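Long-range contacts in beta-fructofuranosidase (Arthrobacter, PDB 3WPU), which belongs to the levansucrase/invertase family of the beta-fructosidase clan, a group of carbohydrate-active proteins rich in beta-strands: residues Lys495-Ala499 / Glu534-Ala538; Ala486-Phe491 / Val500-Ala505. One frame throughout, in Å; residues are numbered along the deposited sequence.

Contact 1 (Lys495-Ala499 / Glu534-Ala538); sequences KFGVA and EKLLA
Strand 496-499, which carries F496 and V498, runs beside helix 534-538 with 8.7 Å between the two short axes and 36° between their directions. F496 and V498 alternate with G497 along the strand, and both point their side chains at the helix. The F496 ring lies flat against E534: CG of the glutamate sits 3.6 Å from the ring centroid and almost exactly on the ring normal, a CH-pi contact over the centre of one face. Beyond CG the E534 chain stays extended and slides back along the phenylalanine, with its carboxylate stacked only 13° from the ring plane. CG of F496 stands anti to the backbone N (chi1 -179°), which carries the ring across to the helix until CZ comes 3.4 Å from the carbonyl O of E534. This is sheet-on-helix packing: the final strand of a large mixed sheet is covered by the C-terminal helix 527-539, near the protein surface. One turn along, L537 touches both strand side chains. Its CD1 meets F496 CE2 at the ring edge at 3.6 Å, while its CB is pressed tightly against V498 CG2, 3.4 Å away. L537 also rests on I508 of helix 502-512.

Contact 2 (Ala486-Phe491 / Val500-Ala505); sequences ANKHLF and VSDEAA
OD1 of D502 receives the imidazole N-H of H489 at NE2 in a short, nearly straight hydrogen bond of 2.6 Å (164° at the hydrogen). The carboxylate oxygen lies close to the ring plane of the histidine and is approached on its anti side, with the two flat groups 48° apart. H489 CG stands anti to its carbonyl carbon (chi1 -50°), which leans the ring toward D502. At the other ring nitrogen, ND1 bonds to S89 OG on strand 88-90, and the two bonds together fix the ring's rotation. A water lies 2.6 Å from D502 OD2 and within hydrogen-bonding distance of the carbonyl O of A486, bridging the two. Another water links the carbonyl O of N487 to D502 N. H489 and V500 form an antiparallel hydrogen-bonded pair, with H489 N to V500 O at 2.9 Å and V500 N to H489 O at 2.8 Å. Further along the strand, F491 turns its ring edge to V500 CG2, 3.7 Å from CE2, and to the CB of A505, a small apolar patch extended by F516, which meets F491 edge-to-face. S501 is the N-cap, its OG accepting from A504 N at 3.0 Å. The whole is a beta-hairpin whose second strand passes directly into a capped helix, pinned back to the first strand by a histidine-carboxylate hydrogen bond.

From the N-terminal side, the chain enters strand 488-493 through A486 and N487, turns, and returns along strand 496-500 before running into helix 502-512. Contact 2 closes this short hairpin loop, with eight residues between its segments. Contact 1 starts within that loop, at 495-499, and ends far beyond it on helix 527-539, closing a mostly helical excursion of 34 residues; the two closures therefore cross. They also touch: V498 O and F491 N are 2.9 Å apart, a probable hydrogen bond between the strands, and L537 CD2 packs on F491 CD2 at 3.5 Å. Together they tie the C-terminal helices to the edge of the large mixed sheet, where strand 488-493 pairs with strand 88-90.

Contact 1 (Lys495-Ala499 / Glu534-Ala538)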
ATOM      1  N   LYS A 495      15.824  26.567  -5.106  1.00 55.16           N
ATOM      2  CA  LYS A 495      14.445  27.073  -5.245  1.00 55.48           C
ATOM      3  C   LYS A 495      13.822  26.902  -6.646  1.00 51.04           C
ATOM      4  O   LYS A 495      12.601  26.760  -6.754  1.00 53.57           O
ATOM      5  CB  LYS A 495      14.330  28.524  -4.748  1.00 58.47           C
ATOM      6  CG  LYS A 495      14.815  28.690  -3.312  1.00 62.73           C
ATOM      7  CD  LYS A 495      14.762  30.129  -2.822  1.00 65.23           C
ATOM      8  CE  LYS A 495      15.290  30.220  -1.396  1.00 66.82           C
ATOM      9  NZ  LYS A 495      15.463  31.626  -0.935  1.00 68.18           N
ATOM     10  N   PHE A 496      14.638  26.918  -7.703  1.00 44.40           N
ATOM     11  CA  PHE A 496      14.168  26.508  -9.034  1.00 39.86           C
ATOM     12  C   PHE A 496      13.909  24.998  -9.046  1.00 36.08           C
ATOM     13  O   PHE A 496      14.753  24.225  -8.599  1.00 36.35           O
ATOM     14  CB  PHE A 496      15.197  26.852 -10.123  1.00 40.26           C
ATOM     15  CG  PHE A 496      14.755  26.473 -11.511  1.00 39.59           C
ATOM     16  CD1 PHE A 496      13.969  27.335 -12.259  1.00 39.69           C
ATOM     17  CD2 PHE A 496      15.099  25.242 -12.057  1.00 39.67           C
ATOM     18  CE1 PHE A 496      13.542  26.991 -13.531  1.00 39.09           C
ATOM     19  CE2 PHE A 496      14.678  24.892 -13.327  1.00 39.69           C
ATOM     20  CZ  PHE A 496      13.896  25.768 -14.066  1.00 40.63           C
ATOM     21  N   GLY A 497      12.754  24.585  -9.565  1.00 33.37           N
ATOM     22  CA  GLY A 497      12.487  23.165  -9.798  1.00 29.66           C
ATOM     23  C   GLY A 497      11.439  22.900 -10.859  1.00 28.18           C
ATOM     24  O   GLY A 497      10.396  23.572 -10.903  1.00 26.34           O
ATOM     25  N   VAL A 498      11.723  21.938 -11.738  1.00 26.60           N
ATOM     26  CA  VAL A 498      10.733  21.447 -12.694  1.00 26.64           C
ATOM     27  C   VAL A 498      10.825  19.942 -12.795  1.00 26.52           C
ATOM     28  O   VAL A 498      11.908  19.358 -12.672  1.00 26.60           O
ATOM     29  CB  VAL A 498      10.892  22.036 -14.119  1.00 29.33           C
ATOM     30  CG1 VAL A 498      11.137  23.537 -14.078  1.00 29.41           C
ATOM     31  CG2 VAL A 498      12.000  21.338 -14.880  1.00 30.83           C
ATOM     32  N   ALA A 499       9.681  19.323 -13.049  1.00 24.90           N
ATOM     33  CA  ALA A 499       9.613  17.890 -13.242  1.00 24.46           C
ATOM     34  C   ALA A 499       9.302  17.596 -14.703  1.00 22.88           C
ATOM     35  O   ALA A 499       8.456  18.249 -15.300  1.00 23.67           O
ATOM     36  CB  ALA A 499       8.539  17.310 -12.346  1.00 25.29           C
ATOM     37  N   GLU A 534      18.095  26.217 -16.715  1.00 25.41           N
ATOM     38  CA  GLU A 534      16.748  26.579 -16.242  1.00 27.29           C
ATOM     39  C   GLU A 534      15.786  26.881 -17.385  1.00 28.01           C
ATOM     40  O   GLU A 534      14.601  26.574 -17.296  1.00 27.62           O
ATOM     41  CB  GLU A 534      16.796  27.769 -15.279  1.00 28.92           C
ATOM     42  CG  GLU A 534      17.455  27.482 -13.943  1.00 30.56           C
ATOM     43  CD  GLU A 534      17.619  28.728 -13.088  1.00 32.27           C
ATOM     44  OE1 GLU A 534      17.151  29.818 -13.487  1.00 36.57           O
ATOM     45  OE2 GLU A 534      18.220  28.621 -12.009  1.00 34.98           O
ATOM     46  N   LYS A 535      16.285  27.483 -18.463  1.00 27.99           N
ATOM     47  CA  LYS A 535      15.451  27.739 -19.637  1.00 28.73           C
ATOM     48  C   LYS A 535      15.015  26.434 -20.314  1.00 28.30           C
ATOM     49  O   LYS A 535      13.855  26.274 -20.699  1.00 26.31           O
ATOM     50  CB  LYS A 535      16.191  28.644 -20.634  1.00 30.10           C
ATOM     51  CG  LYS A 535      15.654  28.582 -22.050  1.00 32.87           C
ATOM     52  CD  LYS A 535      16.672  29.115 -23.047  1.00 37.51           C
ATOM     53  CE  LYS A 535      16.995  28.065 -24.113  1.00 41.12           C
ATOM     54  NZ  LYS A 535      15.825  27.621 -24.916  1.00 41.77           N
ATOM     55  N   LEU A 536      15.947  25.500 -20.464  1.00 27.60           N
ATOM     56  CA  LEU A 536      15.645  24.234 -21.124  1.00 28.73           C
ATOM     57  C   LEU A 536      14.652  23.435 -20.274  1.00 28.07           C
ATOM     58  O   LEU A 536      13.712  22.838 -20.796  1.00 27.91           O
ATOM     59  CB  LEU A 536      16.932  23.439 -21.368  1.00 29.10           C
ATOM     60  CG  LEU A 536      16.892  22.247 -22.325  1.00 32.01           C
ATOM     61  CD1 LEU A 536      16.357  22.607 -23.708  1.00 32.59           C
ATOM     62  CD2 LEU A 536      18.287  21.658 -22.435  1.00 33.46           C
ATOM     63  N   LEU A 537      14.854  23.449 -18.966  1.00 28.68           N
ATOM     64  CA  LEU A 537      13.957  22.758 -18.053  1.00 29.87           C
ATOM     65  C   LEU A 537      12.553  23.361 -18.111  1.00 32.03           C
ATOM     66  O   LEU A 537      11.557  22.632 -18.236  1.00 30.22           O
ATOM     67  CB  LEU A 537      14.524  22.807 -16.636  1.00 29.72           C
ATOM     68  CG  LEU A 537      15.675  21.833 -16.389  1.00 29.61           C
ATOM     69  CD1 LEU A 537      16.318  22.125 -15.038  1.00 30.08           C
ATOM     70  CD2 LEU A 537      15.211  20.380 -16.452  1.00 29.78           C
ATOM     71  N   ALA A 538      12.475  24.690 -18.052  1.00 32.00           N
ATOM     72  CA  ALA A 538      11.189  25.384 -18.141  1.00 34.42           C
ATOM     73  C   ALA A 538      10.434  25.063 -19.435  1.00 35.69           C
ATOM     74  O   ALA A 538       9.204  25.031 -19.439  1.00 34.04           O
ATOM     75  CB  ALA A 538      11.375  26.886 -17.990  1.00 33.45           C
TER

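Contact 2 (Ala486-Phe491 / Val500-Ala505)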
ATOM      1  N   ALA A 486      10.588   5.460 -11.601  1.00 13.40           N
ATOM      2  CA  ALA A 486      10.077   6.834 -11.653  1.00 13.99           C
ATOM      3  C   ALA A 486       9.604   7.125 -13.072  1.00 14.87           C
ATOM      4  O   ALA A 486      10.308   6.804 -14.028  1.00 16.06           O
ATOM      5  CB  ALA A 486      11.163   7.810 -11.246  1.00 14.17           C
ATOM      6  N   ASN A 487       8.419   7.722 -13.207  1.00 14.89           N
ATOM      7  CA  ASN A 487       7.947   8.203 -14.508  1.00 15.15           C
ATOM      8  C   ASN A 487       7.983   9.724 -14.613  1.00 15.81           C
ATOM      9  O   ASN A 487       7.701  10.278 -15.674  1.00 16.61           O
ATOM     10  CB  ASN A 487       6.540   7.665 -14.823  1.00 15.08           C
ATOM     11  CG  ASN A 487       5.506   8.124 -13.829  1.00 15.44           C
ATOM     12  OD1 ASN A 487       5.626   7.863 -12.626  1.00 15.90           O
ATOM     13  ND2 ASN A 487       4.475   8.808 -14.312  1.00 15.82           N
ATOM     14  N   LYS A 488       8.367  10.394 -13.534  1.00 16.07           N
ATOM     15  CA  LYS A 488       8.619  11.834 -13.572  1.00 16.02           C
ATOM     16  C   LYS A 488       9.976  12.086 -12.940  1.00 15.96           C
ATOM     17  O   LYS A 488      10.410  11.357 -12.059  1.00 14.58           O
ATOM     18  CB  LYS A 488       7.543  12.613 -12.831  1.00 17.15           C
ATOM     19  CG  LYS A 488       6.152  12.456 -13.416  1.00 17.99           C
ATOM     20  CD  LYS A 488       5.999  13.098 -14.785  1.00 20.26           C
ATOM     21  CE  LYS A 488       4.548  13.056 -15.243  1.00 22.24           C
ATOM     22  NZ  LYS A 488       4.410  13.465 -16.673  1.00 24.17           N
ATOM     23  N   HIS A 489      10.647  13.121 -13.413  1.00 15.40           N
ATOM     24  CA  HIS A 489      12.013  13.414 -13.004  1.00 16.69           C
ATOM     25  C   HIS A 489      12.125  14.863 -12.623  1.00 17.76           C
ATOM     26  O   HIS A 489      11.970  15.747 -13.469  1.00 17.50           O
ATOM     27  CB  HIS A 489      12.956  13.071 -14.150  1.00 17.25           C
ATOM     28  CG  HIS A 489      12.714  11.704 -14.678  1.00 17.59           C
ATOM     29  ND1 HIS A 489      13.198  10.570 -14.051  1.00 18.38           N
ATOM     30  CD2 HIS A 489      11.933  11.273 -15.695  1.00 17.70           C
ATOM     31  CE1 HIS A 489      12.774   9.504 -14.707  1.00 18.81           C
ATOM     32  NE2 HIS A 489      12.000   9.903 -15.700  1.00 18.36           N
ATOM     33  N   LEU A 490      12.369  15.090 -11.337  1.00 17.57           N
ATOM     34  CA  LEU A 490      12.518  16.426 -10.805  1.00 17.70           C
ATOM     35  C   LEU A 490      13.969  16.851 -10.951  1.00 18.78           C
ATOM     36  O   LEU A 490      14.899  16.101 -10.609  1.00 17.35           O
ATOM     37  CB  LEU A 490      12.091  16.451  -9.330  1.00 18.62           C
ATOM     38  CG  LEU A 490      12.172  17.806  -8.632  1.00 18.54           C
ATOM     39  CD1 LEU A 490      11.297  18.835  -9.332  1.00 18.91           C
ATOM     40  CD2 LEU A 490      11.763  17.689  -7.174  1.00 18.04           C
ATOM     41  N   PHE A 491      14.158  18.057 -11.491  1.00 18.43           N
ATOM     42  CA  PHE A 491      15.464  18.692 -11.517  1.00 20.16           C
ATOM     43  C   PHE A 491      15.330  19.999 -10.768  1.00 21.99           C
ATOM     44  O   PHE A 491      14.508  20.833 -11.137  1.00 22.26           O
ATOM     45  CB  PHE A 491      15.906  18.909 -12.956  1.00 20.33           C
ATOM     46  CG  PHE A 491      16.115  17.640 -13.702  1.00 21.04           C
ATOM     47  CD1 PHE A 491      17.125  16.770 -13.311  1.00 21.27           C
ATOM     48  CD2 PHE A 491      15.309  17.295 -14.773  1.00 21.13           C
ATOM     49  CE1 PHE A 491      17.330  15.576 -13.992  1.00 21.87           C
ATOM     50  CE2 PHE A 491      15.512  16.108 -15.458  1.00 21.27           C
ATOM     51  CZ  PHE A 491      16.523  15.249 -15.066  1.00 20.93           C
ATOM     52  N   VAL A 500       9.965  16.598 -15.268  1.00 21.20           N
ATOM     53  CA  VAL A 500       9.768  16.258 -16.678  1.00 20.56           C
ATOM     54  C   VAL A 500       9.557  14.758 -16.903  1.00 20.87           C
ATOM     55  O   VAL A 500       9.808  13.940 -16.026  1.00 19.69           O
ATOM     56  CB  VAL A 500      10.959  16.762 -17.526  1.00 20.16           C
ATOM     57  CG1 VAL A 500      11.168  18.254 -17.331  1.00 20.65           C
ATOM     58  CG2 VAL A 500      12.232  16.014 -17.174  1.00 19.94           C
ATOM     59  N   SER A 501       9.105  14.414 -18.105  1.00 21.11           N
ATOM     60  CA  SER A 501       8.855  13.027 -18.483  1.00 20.94           C
ATOM     61  C   SER A 501      10.152  12.279 -18.709  1.00 20.83           C
ATOM     62  O   SER A 501      11.229  12.876 -18.752  1.00 20.27           O
ATOM     63  CB  SER A 501       8.031  12.998 -19.771  1.00 21.38           C
ATOM     64  OG  SER A 501       8.799  13.551 -20.828  1.00 21.77           O
ATOM     65  N   ASP A 502      10.046  10.959 -18.851  1.00 21.30           N
ATOM     66  CA  ASP A 502      11.186  10.123 -19.185  1.00 22.42           C
ATOM     67  C   ASP A 502      11.851  10.695 -20.459  1.00 23.35           C
ATOM     68  O   ASP A 502      13.047  10.924 -20.487  1.00 23.13           O
ATOM     69  CB  ASP A 502      10.755   8.675 -19.485  1.00 23.65           C
ATOM     70  CG  ASP A 502      10.302   7.890 -18.246  1.00 24.91           C
ATOM     71  OD1 ASP A 502      10.447   8.357 -17.098  1.00 23.64           O
ATOM     72  OD2 ASP A 502       9.777   6.774 -18.445  1.00 26.05           O
ATOM     73  N   GLU A 503      11.031  10.909 -21.486  1.00 25.70           N
ATOM     74  CA  GLU A 503      11.476  11.346 -22.818  1.00 28.71           C
ATOM     75  C   GLU A 503      12.172  12.704 -22.751  1.00 28.08           C
ATOM     76  O   GLU A 503      13.257  12.897 -23.322  1.00 26.92           O
ATOM     77  CB  GLU A 503      10.277  11.420 -23.781  1.00 30.61           C
ATOM     78  CG  GLU A 503       9.682  10.066 -24.183  1.00 33.49           C
ATOM     79  CD  GLU A 503       8.998   9.311 -23.044  1.00 35.27           C
ATOM     80  OE1 GLU A 503       8.433   9.949 -22.107  1.00 31.88           O
ATOM     81  OE2 GLU A 503       9.040   8.056 -23.088  1.00 38.92           O
ATOM     82  N   ALA A 504      11.538  13.640 -22.052  1.00 27.43           N
ATOM     83  CA  ALA A 504      12.109  14.962 -21.862  1.00 27.09           C
ATOM     84  C   ALA A 504      13.450  14.891 -21.132  1.00 26.50           C
ATOM     85  O   ALA A 504      14.429  15.508 -21.563  1.00 25.06           O
ATOM     86  CB  ALA A 504      11.129  15.859 -21.124  1.00 27.10           C
ATOM     87  N   ALA A 505      13.508  14.123 -20.045  1.00 26.34           N
ATOM     88  CA  ALA A 505      14.748  13.982 -19.275  1.00 26.23           C
ATOM     89  C   ALA A 505      15.895  13.497 -20.157  1.00 28.71           C
ATOM     90  O   ALA A 505      17.012  14.010 -20.063  1.00 27.01           O
ATOM     91  CB  ALA A 505      14.555  13.040 -18.088  1.00 25.81           C
TER
HETATM   92  O   HOH W   1       9.353   5.431 -16.253  1.00 35.20           O
HETATM   93  O   HOH W   2       7.526   9.662 -18.387  1.00 21.04           O